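Local coordinates for cellulose-binding protein (Saccharophagus degradans, PDB 2YHG) that is the C-terminal part of a larger cellulose-binding protein, related to nucleoside hydrolases, and may hydrolyse glycosidic bonds in carbohydrate metabolism, at residues N84-A89 with E98-P103; L133-V138 with D174-K179; R208-W213 with Y297-E302; E344-L349 with R431-V436; D383-S388 with S405-K410. All coordinates share one frame; numbering follows the deposited sequence. Where two conformers were deposited one is given.

Contact 1 (N84-A89 with E98-P103)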
# COMPACT_ATOMS: atom_id res chain seq x y z
N ASN A 84 5.94 -11.90 -18.00
CA ASN A 84 7.04 -12.35 -18.87
C ASN A 84 8.20 -11.38 -18.77
O ASN A 84 9.36 -11.79 -18.67
CB ASN A 84 6.53 -12.48 -20.30
CG ASN A 84 7.57 -12.98 -21.24
OD1 ASN A 84 8.14 -14.05 -21.05
ND2 ASN A 84 7.88 -12.17 -22.23
N ALA A 85 7.92 -10.08 -18.76
CA ALA A 85 8.96 -9.07 -18.54
C ALA A 85 9.60 -9.22 -17.17
O ALA A 85 10.83 -9.13 -17.03
CB ALA A 85 8.40 -7.66 -18.72
N TYR A 86 8.79 -9.47 -16.14
CA TYR A 86 9.34 -9.69 -14.81
C TYR A 86 10.32 -10.86 -14.81
O TYR A 86 11.39 -10.76 -14.18
CB TYR A 86 8.24 -9.93 -13.79
CG TYR A 86 8.76 -10.19 -12.40
CD1 TYR A 86 9.11 -9.16 -11.56
CD2 TYR A 86 8.87 -11.49 -11.91
CE1 TYR A 86 9.54 -9.40 -10.25
CE2 TYR A 86 9.35 -11.75 -10.62
CZ TYR A 86 9.65 -10.69 -9.80
OH TYR A 86 10.02 -10.90 -8.50
N SER A 87 9.99 -11.92 -15.51
CA SER A 87 10.88 -13.06 -15.53
C SER A 87 12.24 -12.70 -16.14
O SER A 87 13.28 -13.26 -15.76
CB SER A 87 10.24 -14.25 -16.24
OG SER A 87 10.26 -14.10 -17.65
N GLN A 88 12.26 -11.76 -17.08
CA GLN A 88 13.53 -11.31 -17.65
C GLN A 88 14.32 -10.41 -16.70
O GLN A 88 15.55 -10.43 -16.72
CB GLN A 88 13.27 -10.57 -18.96
CG GLN A 88 12.63 -11.44 -20.02
CD GLN A 88 12.16 -10.65 -21.23
OE1 GLN A 88 12.93 -9.87 -21.80
NE2 GLN A 88 10.86 -10.67 -21.47
N ALA A 89 13.62 -9.65 -15.85
CA ALA A 89 14.24 -8.73 -14.89
C ALA A 89 14.67 -9.44 -13.59
O ALA A 89 15.54 -8.97 -12.87
CB ALA A 89 13.29 -7.59 -14.56
N GLU A 98 16.76 -9.23 -1.04
CA GLU A 98 16.21 -10.53 -0.74
C GLU A 98 14.69 -10.52 -0.86
O GLU A 98 14.04 -9.54 -0.53
CB GLU A 98 16.59 -10.95 0.69
N GLY A 99 14.12 -11.65 -1.24
CA GLY A 99 12.68 -11.85 -1.12
C GLY A 99 11.87 -11.43 -2.32
O GLY A 99 10.65 -11.38 -2.23
N PHE A 100 12.47 -11.21 -3.48
CA PHE A 100 11.64 -11.07 -4.68
C PHE A 100 10.92 -12.37 -4.94
O PHE A 100 11.55 -13.43 -4.89
CB PHE A 100 12.47 -10.64 -5.91
CG PHE A 100 12.67 -9.14 -5.99
CD1 PHE A 100 11.64 -8.32 -6.44
CD2 PHE A 100 13.85 -8.55 -5.59
CE1 PHE A 100 11.78 -6.99 -6.47
CE2 PHE A 100 14.02 -7.18 -5.69
CZ PHE A 100 12.94 -6.38 -6.07
N PRO A 101 9.63 -12.32 -5.25
CA PRO A 101 8.93 -13.57 -5.55
C PRO A 101 9.42 -14.18 -6.87
O PRO A 101 9.76 -13.46 -7.81
CB PRO A 101 7.47 -13.11 -5.66
CG PRO A 101 7.53 -11.66 -5.98
CD PRO A 101 8.75 -11.14 -5.30
N THR A 102 9.45 -15.51 -6.95
CA THR A 102 9.90 -16.13 -8.18
C THR A 102 8.88 -15.91 -9.29
O THR A 102 7.68 -15.82 -9.04
CB THR A 102 10.18 -17.62 -8.01
OG1 THR A 102 8.94 -18.27 -7.78
CG2 THR A 102 11.17 -17.91 -6.88
N PRO A 103 9.35 -15.91 -10.54
CA PRO A 103 8.43 -15.87 -11.65
C PRO A 103 7.41 -16.99 -11.62
O PRO A 103 6.22 -16.75 -11.85
CB PRO A 103 9.34 -15.96 -12.87
CG PRO A 103 10.62 -15.31 -12.42
CD PRO A 103 10.75 -15.79 -10.99
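Tyr86 reaches from its helix to the loop at Phe100-Pro103, where its OH gives a hydrogen bond to Pro101 O at 2.7 Å. The donor lies in the carbonyl plane, on a lone pair, with a C=O...O angle of 142°, and Pro101 O itself lies at the edge of the tyrosine ring, in plane. CG of Tyr86 stands anti to the backbone N (chi1 179°), which carries the ring away from the helix toward the loop. The Pro101 ring crosses the phenol at about a right angle, its CD 3.5 Å from Tyr86 OH. Phe100 CB lies 3.6 Å from the same OH. Nearer the helix, Pro103 lays its ring against the backbone and CB of Ser87, with Pro103 CG 3.8 Å from Ser87 CA. In the nucleoside hydrolase-like part of the chain, this loop links helix 77-93 to helix 103-108, which Thr102 OG1 caps by bonding Tyr105 N. Leu93 and Leu106 also pack on Tyr86. The buried phenol is therefore tied by one well-directed bond to a loop carbonyl, while carbon atoms of Phe100 and Pro101 pack beside its OH and Pro103 lies by the CE2 edge.

Contact 2 (L133-V138 with D174-K179)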
# COMPACT_ATOMS: atom_id res chain seq x y z
N LEU A 133 -9.29 -17.74 -4.35
CA LEU A 133 -7.95 -17.42 -3.89
C LEU A 133 -8.02 -16.51 -2.66
O LEU A 133 -7.29 -16.71 -1.68
CB LEU A 133 -7.15 -16.79 -5.05
CG LEU A 133 -5.70 -16.35 -4.77
CD1 LEU A 133 -5.00 -16.11 -6.07
CD2 LEU A 133 -5.63 -15.03 -3.96
N ILE A 134 -8.90 -15.51 -2.68
CA ILE A 134 -9.07 -14.65 -1.56
C ILE A 134 -9.53 -15.44 -0.34
O ILE A 134 -9.03 -15.23 0.77
CB ILE A 134 -10.01 -13.47 -1.90
CG1 ILE A 134 -9.37 -12.57 -2.93
CG2 ILE A 134 -10.40 -12.71 -0.65
CD1 ILE A 134 -10.33 -11.59 -3.57
N ILE A 135 -10.54 -16.29 -0.50
CA ILE A 135 -11.00 -17.11 0.63
C ILE A 135 -9.83 -17.90 1.24
O ILE A 135 -9.65 -17.92 2.46
CB ILE A 135 -12.14 -18.04 0.23
CG1 ILE A 135 -13.38 -17.24 -0.22
CG2 ILE A 135 -12.50 -18.98 1.37
CD1 ILE A 135 -14.49 -18.08 -0.76
N ALA A 136 -9.07 -18.55 0.38
CA ALA A 136 -7.98 -19.39 0.87
C ALA A 136 -6.94 -18.58 1.61
O ALA A 136 -6.39 -19.01 2.63
CB ALA A 136 -7.35 -20.16 -0.27
N ALA A 137 -6.66 -17.37 1.13
CA ALA A 137 -5.67 -16.51 1.80
C ALA A 137 -6.16 -16.06 3.16
O ALA A 137 -5.42 -16.10 4.15
CB ALA A 137 -5.37 -15.30 0.92
N VAL A 138 -7.41 -15.64 3.25
CA VAL A 138 -7.96 -15.20 4.53
C VAL A 138 -8.01 -16.36 5.51
O VAL A 138 -7.75 -16.18 6.70
CB VAL A 138 -9.32 -14.54 4.35
CG1 VAL A 138 -9.93 -14.20 5.71
CG2 VAL A 138 -9.19 -13.27 3.47
N ASP A 174 -17.62 -13.76 10.93
CA ASP A 174 -17.02 -12.65 11.65
C ASP A 174 -15.52 -12.82 11.72
O ASP A 174 -14.77 -11.84 11.63
CB ASP A 174 -17.62 -12.54 13.05
CG ASP A 174 -19.06 -12.04 13.05
OD1 ASP A 174 -19.45 -11.29 12.15
OD2 ASP A 174 -19.80 -12.36 14.02
N ALA A 175 -15.07 -14.04 11.92
CA ALA A 175 -13.63 -14.28 11.98
C ALA A 175 -12.95 -13.98 10.65
O ALA A 175 -11.89 -13.38 10.61
CB ALA A 175 -13.35 -15.74 12.40
N PHE A 176 -13.58 -14.40 9.56
CA PHE A 176 -13.12 -14.14 8.20
C PHE A 176 -12.96 -12.62 7.99
O PHE A 176 -11.89 -12.13 7.62
CB PHE A 176 -14.10 -14.75 7.21
CG PHE A 176 -13.65 -14.70 5.78
CD1 PHE A 176 -12.91 -15.73 5.23
CD2 PHE A 176 -13.97 -13.60 4.99
CE1 PHE A 176 -12.50 -15.70 3.93
CE2 PHE A 176 -13.55 -13.56 3.66
CZ PHE A 176 -12.79 -14.59 3.15
N ILE A 177 -14.01 -11.87 8.30
CA ILE A 177 -14.00 -10.42 8.14
C ILE A 177 -12.91 -9.77 8.95
O ILE A 177 -12.26 -8.82 8.51
CB ILE A 177 -15.38 -9.83 8.46
CG1 ILE A 177 -16.42 -10.27 7.42
CG2 ILE A 177 -15.31 -8.31 8.64
CD1 ILE A 177 -16.26 -9.63 6.02
N SER A 178 -12.66 -10.29 10.15
CA SER A 178 -11.67 -9.69 11.03
C SER A 178 -10.25 -9.76 10.49
O SER A 178 -9.39 -8.98 10.90
CB SER A 178 -11.72 -10.34 12.41
OG SER A 178 -11.11 -11.60 12.46
N LYS A 179 -10.00 -10.72 9.59
CA LYS A 179 -8.68 -10.93 9.04
C LYS A 179 -8.46 -10.27 7.67
O LYS A 179 -7.37 -10.31 7.15
CB LYS A 179 -8.44 -12.42 8.91
CG LYS A 179 -8.35 -13.11 10.24
CD LYS A 179 -8.16 -14.59 10.16
CE LYS A 179 -9.33 -15.26 9.48
NZ LYS A 179 -9.27 -16.74 9.58
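Phe176 offers one ring face to Val138 and an edge to Ile135. Val138 CG1 sits over that face as a CH-pi contact, 3.6 Å from the ring centroid and 20° off the normal, displaced toward the rim so that its nearest ring atom is Phe176 CD1 at 3.4 Å. The valine crosses the ring at about a right angle, and its CB also lies 3.4 Å from Phe176 CE1. At the edge, in the ring plane, Ile135 CA approaches Phe176 CE1 to 3.9 Å, while the CG2 branch of Ile135 touches the same carbon more loosely. With CG anti to the backbone N (chi1 -173°), Phe176 sends its ring across to the neighbouring helix. Both helices, 129-139 and 170-178, belong to the nucleoside hydrolase-like domain with its parallel six-stranded sheet, and their short segments run at 91° to each other with axes 10.6 Å apart. Val164 of helix 155-167 also packs on Phe176, and Ala160 of that helix touches Ile135. Beyond the ring, Lys179 bends at its third torsion, curling back so that NZ makes a weak hydrogen bond of 3.3 Å to Val138 O. Its CB rests 4.0 Å from Val138 CG1, flanking the methyl that covers the phenyl face.

Contact 3 (R208-W213 with Y297-E302)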
# COMPACT_ATOMS: atom_id res chain seq x y z
N ARG A 208 -9.82 8.51 -2.54
CA ARG A 208 -10.20 9.36 -3.66
C ARG A 208 -9.17 10.39 -4.03
O ARG A 208 -9.19 10.91 -5.16
CB ARG A 208 -11.51 10.04 -3.37
CG ARG A 208 -12.65 9.09 -3.09
CD ARG A 208 -13.95 9.87 -2.79
NE ARG A 208 -13.83 10.56 -1.51
CZ ARG A 208 -14.56 11.62 -1.19
NH1 ARG A 208 -15.51 12.08 -2.01
NH2 ARG A 208 -14.29 12.27 -0.06
N SER A 209 -8.24 10.71 -3.14
CA SER A 209 -7.29 11.78 -3.40
C SER A 209 -5.98 11.21 -3.91
O SER A 209 -4.92 11.30 -3.25
CB SER A 209 -7.07 12.65 -2.16
OG SER A 209 -8.23 13.39 -1.80
N VAL A 210 -6.05 10.60 -5.09
CA VAL A 210 -5.01 9.73 -5.61
C VAL A 210 -4.28 10.33 -6.81
O VAL A 210 -3.54 9.62 -7.50
CB VAL A 210 -5.57 8.32 -5.96
CG1 VAL A 210 -6.06 7.64 -4.69
CG2 VAL A 210 -6.65 8.41 -7.05
N TYR A 211 -4.44 11.63 -7.03
CA TYR A 211 -4.04 12.28 -8.27
C TYR A 211 -2.97 13.36 -8.12
O TYR A 211 -2.64 14.00 -9.12
CB TYR A 211 -5.25 12.89 -8.93
CG TYR A 211 -6.26 11.90 -9.46
CD1 TYR A 211 -5.94 11.06 -10.50
CD2 TYR A 211 -7.51 11.78 -8.91
CE1 TYR A 211 -6.88 10.14 -11.00
CE2 TYR A 211 -8.47 10.93 -9.45
CZ TYR A 211 -8.15 10.13 -10.51
OH TYR A 211 -9.12 9.35 -11.10
N SER A 212 -2.46 13.61 -6.92
CA SER A 212 -1.60 14.79 -6.69
C SER A 212 -0.13 14.47 -6.51
O SER A 212 0.67 15.39 -6.41
CB SER A 212 -2.08 15.56 -5.47
OG SER A 212 -3.39 16.02 -5.67
N TRP A 213 0.25 13.21 -6.52
CA TRP A 213 1.61 12.78 -6.18
C TRP A 213 2.46 12.39 -7.38
O TRP A 213 3.67 12.20 -7.22
CB TRP A 213 1.51 11.58 -5.21
CG TRP A 213 0.86 10.39 -5.82
CD1 TRP A 213 -0.47 10.14 -5.88
CD2 TRP A 213 1.51 9.34 -6.55
NE1 TRP A 213 -0.71 9.01 -6.62
CE2 TRP A 213 0.49 8.50 -7.05
CE3 TRP A 213 2.84 9.00 -6.81
CZ2 TRP A 213 0.75 7.40 -7.88
CZ3 TRP A 213 3.10 7.90 -7.61
CH2 TRP A 213 2.07 7.12 -8.13
N TYR A 297 -13.74 4.54 5.30
CA TYR A 297 -12.61 5.40 5.53
C TYR A 297 -12.25 6.09 4.23
O TYR A 297 -12.24 5.47 3.17
CB TYR A 297 -11.42 4.62 6.05
CG TYR A 297 -11.56 4.19 7.48
CD1 TYR A 297 -11.45 5.08 8.53
CD2 TYR A 297 -11.83 2.87 7.80
CE1 TYR A 297 -11.56 4.65 9.86
CE2 TYR A 297 -11.98 2.45 9.12
CZ TYR A 297 -11.84 3.34 10.13
OH TYR A 297 -11.99 2.93 11.45
N THR A 298 -11.92 7.38 4.30
CA THR A 298 -11.49 8.11 3.15
C THR A 298 -10.65 9.29 3.65
O THR A 298 -10.62 9.57 4.84
CB THR A 298 -12.68 8.53 2.26
OG1 THR A 298 -12.22 8.95 0.97
CG2 THR A 298 -13.51 9.62 2.93
N GLU A 299 -9.96 9.96 2.76
CA GLU A 299 -9.12 11.08 3.16
C GLU A 299 -9.95 12.24 3.65
O GLU A 299 -11.10 12.45 3.23
CB GLU A 299 -8.26 11.55 1.96
CG GLU A 299 -7.41 10.48 1.31
CD GLU A 299 -8.07 9.80 0.12
OE1 GLU A 299 -9.33 9.73 0.03
OE2 GLU A 299 -7.34 9.32 -0.77
N ASN A 300 -9.35 13.06 4.49
CA ASN A 300 -9.86 14.38 4.75
C ASN A 300 -8.71 15.34 4.53
O ASN A 300 -8.13 15.89 5.45
CB ASN A 300 -10.46 14.49 6.15
CG ASN A 300 -11.32 15.71 6.30
OD1 ASN A 300 -11.44 16.52 5.40
ND2 ASN A 300 -11.91 15.88 7.48
N GLY A 301 -8.33 15.46 3.27
CA GLY A 301 -7.09 16.14 2.88
C GLY A 301 -6.16 15.23 2.08
O GLY A 301 -5.82 14.13 2.52
N GLU A 302 -5.70 15.72 0.94
CA GLU A 302 -4.72 15.03 0.16
C GLU A 302 -3.49 14.72 1.03
O GLU A 302 -3.05 15.56 1.82
CB GLU A 302 -4.38 15.87 -1.08
CG GLU A 302 -3.57 15.13 -2.14
CD GLU A 302 -2.11 14.91 -1.77
OE1 GLU A 302 -1.52 15.73 -1.06
OE2 GLU A 302 -1.55 13.87 -2.21
O HOH W 1 -11.93 11.69 0.79
O HOH W 2 -2.54 12.33 -4.31
O HOH W 3 -10.74 12.81 -0.73
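The loop that leaves the C-terminal end of strand 203-207, at the margin of the parallel sheet in the nucleoside hydrolase-like domain, is gripped here by the end of strand 295-298 and the loop after it. The centre of the grip is the carboxylate of Glu299, which spans two successive backbone amides. Its OE1 takes Arg208 N at 2.9 Å through the syn lone pair, an almost straight bond (174°). Its OE2 takes Ser209 N at 2.9 Å, but that donor stands 55° above the carboxylate plane; a weak second bond runs from Arg208 N to OE2. The glutamate chain bends at chi2 (94°), turning the carboxylate toward both amides, and it helps hold the backbone where Ser209 forms the centre of an inverse gamma turn.

Next to it Arg208, bent at chi3, crosses Thr298. NE gives Thr298 OG1 a weak bond of 3.4 Å at the edge of the guanidinium, while the hydroxyl also bonds Arg206 O. A water adds a further link, accepting from Arg208 NH2 and donating to Thr298 OG1 and Glu299 O.

Further along, Glu302 meets Ser212. Its CG packs against Ser212 OG at 3.6 Å, and its OE2 also accepts from the backbone N of Ile304 and Lys305, just ahead of helix 308-323. Ser303, which follows Glu302, belongs to a magnesium site. A second water lies between the two segments: it accepts from Ser212 N and donates to Ser209 O and, at 2.8 Å, to Glu302 OE2.

Contact 4 (E344-L349 with R431-V436)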
# COMPACT_ATOMS: atom_id res chain seq x y z
N GLU A 344 11.82 -3.57 11.55
CA GLU A 344 11.08 -2.86 10.54
C GLU A 344 9.59 -2.84 10.83
O GLU A 344 8.83 -3.70 10.34
CB GLU A 344 11.29 -3.53 9.21
CG GLU A 344 10.79 -2.68 8.08
CD GLU A 344 10.92 -3.37 6.78
OE1 GLU A 344 11.49 -4.47 6.75
OE2 GLU A 344 10.41 -2.83 5.80
N ALA A 345 9.19 -1.97 11.74
CA ALA A 345 7.86 -1.94 12.30
C ALA A 345 7.75 -0.61 13.02
O ALA A 345 8.74 0.02 13.36
CB ALA A 345 7.68 -3.06 13.29
N VAL A 346 6.55 -0.15 13.25
CA VAL A 346 6.34 0.98 14.11
C VAL A 346 6.80 0.62 15.51
O VAL A 346 6.56 -0.49 16.00
CB VAL A 346 4.86 1.39 14.09
CG1 VAL A 346 4.59 2.51 15.11
CG2 VAL A 346 4.46 1.89 12.70
N MET A 347 7.51 1.53 16.16
CA MET A 347 8.01 1.34 17.51
C MET A 347 7.09 1.99 18.51
O MET A 347 6.71 3.13 18.30
CB MET A 347 9.41 2.03 17.61
CG MET A 347 10.20 1.94 18.87
SD MET A 347 11.89 2.52 18.49
CE MET A 347 12.83 1.41 19.48
N TYR A 348 6.69 1.27 19.54
CA TYR A 348 5.78 1.75 20.53
C TYR A 348 6.50 1.91 21.86
O TYR A 348 7.16 0.97 22.31
CB TYR A 348 4.60 0.80 20.69
CG TYR A 348 3.73 0.73 19.47
CD1 TYR A 348 2.74 1.67 19.26
CD2 TYR A 348 3.93 -0.20 18.49
CE1 TYR A 348 1.96 1.64 18.12
CE2 TYR A 348 3.14 -0.23 17.34
CZ TYR A 348 2.18 0.71 17.16
OH TYR A 348 1.34 0.68 16.06
N LEU A 349 6.37 3.07 22.47
CA LEU A 349 6.98 3.38 23.77
C LEU A 349 5.93 4.00 24.66
O LEU A 349 5.08 4.72 24.18
CB LEU A 349 8.10 4.42 23.60
CG LEU A 349 9.32 4.06 22.78
CD1 LEU A 349 10.27 5.23 22.81
CD2 LEU A 349 9.98 2.79 23.30
N ARG A 431 8.75 5.25 12.56
CA ARG A 431 7.84 5.93 13.44
C ARG A 431 7.95 5.39 14.84
O ARG A 431 7.98 4.19 15.06
CB ARG A 431 6.39 5.79 12.93
CG ARG A 431 5.41 6.66 13.72
CD ARG A 431 3.96 6.41 13.34
NE ARG A 431 3.76 6.62 11.91
CZ ARG A 431 2.82 7.36 11.33
NH1 ARG A 431 1.97 8.08 12.01
NH2 ARG A 431 2.76 7.33 10.01
N VAL A 432 8.01 6.32 15.79
CA VAL A 432 7.97 6.04 17.21
C VAL A 432 6.67 6.61 17.76
O VAL A 432 6.46 7.83 17.75
CB VAL A 432 9.17 6.65 17.95
CG1 VAL A 432 9.15 6.20 19.40
CG2 VAL A 432 10.48 6.21 17.29
N VAL A 433 5.77 5.74 18.18
CA VAL A 433 4.50 6.14 18.78
C VAL A 433 4.70 6.10 20.28
O VAL A 433 4.97 5.05 20.88
CB VAL A 433 3.37 5.19 18.36
CG1 VAL A 433 2.11 5.50 19.15
CG2 VAL A 433 3.12 5.30 16.86
N ILE A 434 4.56 7.26 20.92
CA ILE A 434 4.76 7.42 22.35
C ILE A 434 3.40 7.60 23.01
O ILE A 434 2.73 8.60 22.78
CB ILE A 434 5.69 8.59 22.68
CG1 ILE A 434 7.02 8.46 21.91
CG2 ILE A 434 5.91 8.65 24.18
CD1 ILE A 434 7.99 9.65 22.07
N ASN A 435 2.98 6.60 23.77
CA ASN A 435 1.76 6.64 24.55
C ASN A 435 2.09 7.32 25.88
O ASN A 435 2.97 6.85 26.59
CB ASN A 435 1.27 5.21 24.81
CG ASN A 435 0.97 4.46 23.53
OD1 ASN A 435 1.64 3.48 23.20
ND2 ASN A 435 0.12 5.04 22.72
N VAL A 436 1.40 8.40 26.19
CA VAL A 436 1.76 9.24 27.30
C VAL A 436 0.84 8.96 28.42
O VAL A 436 -0.39 9.01 28.28
CB VAL A 436 1.70 10.69 26.94
CG1 VAL A 436 2.10 11.53 28.14
CG2 VAL A 436 2.60 11.00 25.74
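Residues 347-349 and 431-436 are neighbouring parallel strands in the four-stranded mixed sheet of the C-terminal part, with strand 347-351 at the sheet's edge. Four backbone hydrogen bonds join them in the pattern of parallel pairing: Met347 N to Arg431 O, Val433 N to Met347 O, Leu349 N to Val433 O and Asn435 N to Leu349 O, all of 2.8 to 2.9 Å. Met347 and Leu349 thus each use both N and O on the partner strand, pairing with Val432 and Ile434, while Tyr348 pairs with Val433. Between these bonds CA-H groups also approach carbonyls, as Ile434 CA does Leu349 O at 3.3 Å.

The apolar contacts divide between the faces of the sheet. On the face of Met347, Leu349, Val432 and Ile434, Leu349 CD1 meets Val432 CG1 at 3.7 Å, and Met347 lies beside Val432, pointing the same way, with SD 4.1 Å from CG2. Leu359 of strand 356-360 covers Leu349 and Val432 there.

On the face of Tyr348 and Val433, the tyrosine ring runs alongside the valine, CD1 3.7 Å from Val433 CB. Met264 also touches this tyrosine. A first torsion of -66° sets CG of Tyr348 beside its own backbone N, on the side of Val346, whose CG1 covers one ring face, 3.6 Å above the plane and offset toward the rim. The same methyl reaches Val433 CG2, also at 3.6 Å.

Contact 5 (D383-S388 with S405-K410). With MG (magnesium ion), chain E.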
# COMPACT_ATOMS: atom_id res chain seq x y z
N ASP A 383 -1.56 11.84 15.33
CA ASP A 383 -1.62 11.46 16.73
C ASP A 383 -2.76 12.16 17.47
O ASP A 383 -3.40 13.08 16.96
CB ASP A 383 -0.25 11.64 17.43
CG ASP A 383 0.25 13.06 17.48
OD1 ASP A 383 -0.51 14.01 17.32
OD2 ASP A 383 1.48 13.21 17.68
N SER A 384 -3.07 11.68 18.67
CA SER A 384 -4.23 12.20 19.39
C SER A 384 -3.90 13.43 20.20
O SER A 384 -4.81 14.18 20.57
CB SER A 384 -4.85 11.13 20.25
OG SER A 384 -3.97 10.73 21.30
N TYR A 385 -2.64 13.69 20.48
CA TYR A 385 -2.26 14.90 21.18
C TYR A 385 -2.60 16.08 20.32
O TYR A 385 -2.32 16.09 19.12
CB TYR A 385 -0.77 14.84 21.50
CG TYR A 385 -0.31 16.03 22.27
CD1 TYR A 385 -0.84 16.30 23.51
CD2 TYR A 385 0.63 16.88 21.76
CE1 TYR A 385 -0.45 17.43 24.24
CE2 TYR A 385 1.04 18.02 22.47
CZ TYR A 385 0.47 18.29 23.69
OH TYR A 385 0.83 19.44 24.38
N SER A 386 -3.18 17.11 20.93
CA SER A 386 -3.65 18.24 20.13
C SER A 386 -2.64 19.34 19.98
O SER A 386 -2.82 20.22 19.15
CB SER A 386 -4.94 18.82 20.67
OG SER A 386 -4.70 19.50 21.88
N GLY A 387 -1.59 19.34 20.79
CA GLY A 387 -0.63 20.42 20.84
C GLY A 387 0.64 20.15 20.06
O GLY A 387 0.73 19.21 19.26
N SER A 388 1.57 21.07 20.21
CA SER A 388 2.86 21.00 19.55
C SER A 388 3.85 20.27 20.47
O SER A 388 3.68 20.21 21.69
CB SER A 388 3.39 22.39 19.21
OG SER A 388 3.54 23.16 20.38
N SER A 405 3.73 18.30 29.58
CA SER A 405 3.07 17.98 30.82
C SER A 405 1.59 17.74 30.69
O SER A 405 1.02 17.00 31.47
CB SER A 405 3.32 19.08 31.84
OG SER A 405 4.69 19.17 32.17
N ASN A 406 0.98 18.31 29.63
CA ASN A 406 -0.46 18.21 29.42
C ASN A 406 -0.83 17.09 28.45
O ASN A 406 -1.98 17.01 28.03
CB ASN A 406 -1.06 19.55 28.96
CG ASN A 406 -0.62 19.96 27.59
OD1 ASN A 406 0.00 19.17 26.87
ND2 ASN A 406 -1.01 21.18 27.16
N ALA A 407 0.09 16.18 28.14
CA ALA A 407 -0.14 15.15 27.12
C ALA A 407 -0.70 13.83 27.67
O ALA A 407 -0.87 12.87 26.91
CB ALA A 407 1.11 14.90 26.32
N GLY A 408 -0.98 13.75 28.96
CA GLY A 408 -1.48 12.53 29.51
C GLY A 408 -2.71 11.98 28.80
O GLY A 408 -3.66 12.70 28.54
N GLY A 409 -2.71 10.67 28.60
CA GLY A 409 -3.81 9.99 27.96
C GLY A 409 -3.87 10.16 26.46
O GLY A 409 -4.84 9.72 25.83
N LYS A 410 -2.85 10.75 25.86
CA LYS A 410 -2.77 10.90 24.41
C LYS A 410 -1.55 10.15 23.89
O LYS A 410 -0.72 9.66 24.67
CB LYS A 410 -2.61 12.38 24.10
CG LYS A 410 -3.69 13.27 24.70
CD LYS A 410 -5.07 12.93 24.19
CE LYS A 410 -6.12 13.78 24.87
NZ LYS A 410 -7.46 13.45 24.35
MG MG E . -2.13 15.45 16.93
O HOH W 4 -4.15 16.47 16.39
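Tyr385, Lys410 and Ser384 bury the most surface here, and the tyrosine is the centre of the contact. Its OH donates to Asn406 OD1 at 2.6 Å, in the carbonyl plane and on a lone pair (C=O...O angle 130°). The amide oxygen lies at the edge of the phenol in the ring plane, while the amide itself is turned 54° from the ring. A first torsion of -178° swings the ring of Tyr385 away from its own N and across to the 405-410 loop. There Ala407 CB comes obliquely against the ring, 3.6 Å from Tyr385 CE1. Within the tyrosine's own loop, Gly387 N lies over one face, 3.3 Å above the plane, and Ser388 O sits at the edge.

Lys410 packs through the carbons of its chain: its CB is 3.8 Å from Tyr385 N, and CG lies near the edge of the tyrosine ring. Its bend at chi2 brings CD near Ser384. Ser384 OG rests 3.3 Å from Lys410 CA, and Ser384 N bonds Asp411 OD1 just beyond.

The main chain of the tyrosine faces a magnesium ion, held by Tyr385 O at 2.3 Å, by Asp383 OD1 at 2.2 Å, by a water and by Gly380 O. The other oxygen of Asp383 is fixed by His378 and by His413 N. The arrangement is thus a magnesium-binding loop packed on the type II beta turn, Ala407 to Lys410, that leads into strand 411-420 of the C-terminal beta domain.

Overall arrangement
Contacts 1, 2 and 3 follow one another along the chain before contact 4 begins. Contacts 1 and 2, about 27 Å apart between centres, lie in the nucleoside hydrolase-like domain: contact 1 joins helix 77-93 to the loop before helix 103-108, contact 2 joins helices 129-139 and 170-178. Contact 3, at the 203-207 margin of the parallel sheet, is about 31 Å from contact 1 between centres. Contacts 4 and 5 belong to the C-terminal beta part; contact 5 is nested within the loop closed by contact 4, and they meet where Val436 pairs with Gly409 and Lys410. Contact 5, about 46 Å from contact 1 between centres, brings a magnesium site beside the mixed sheet.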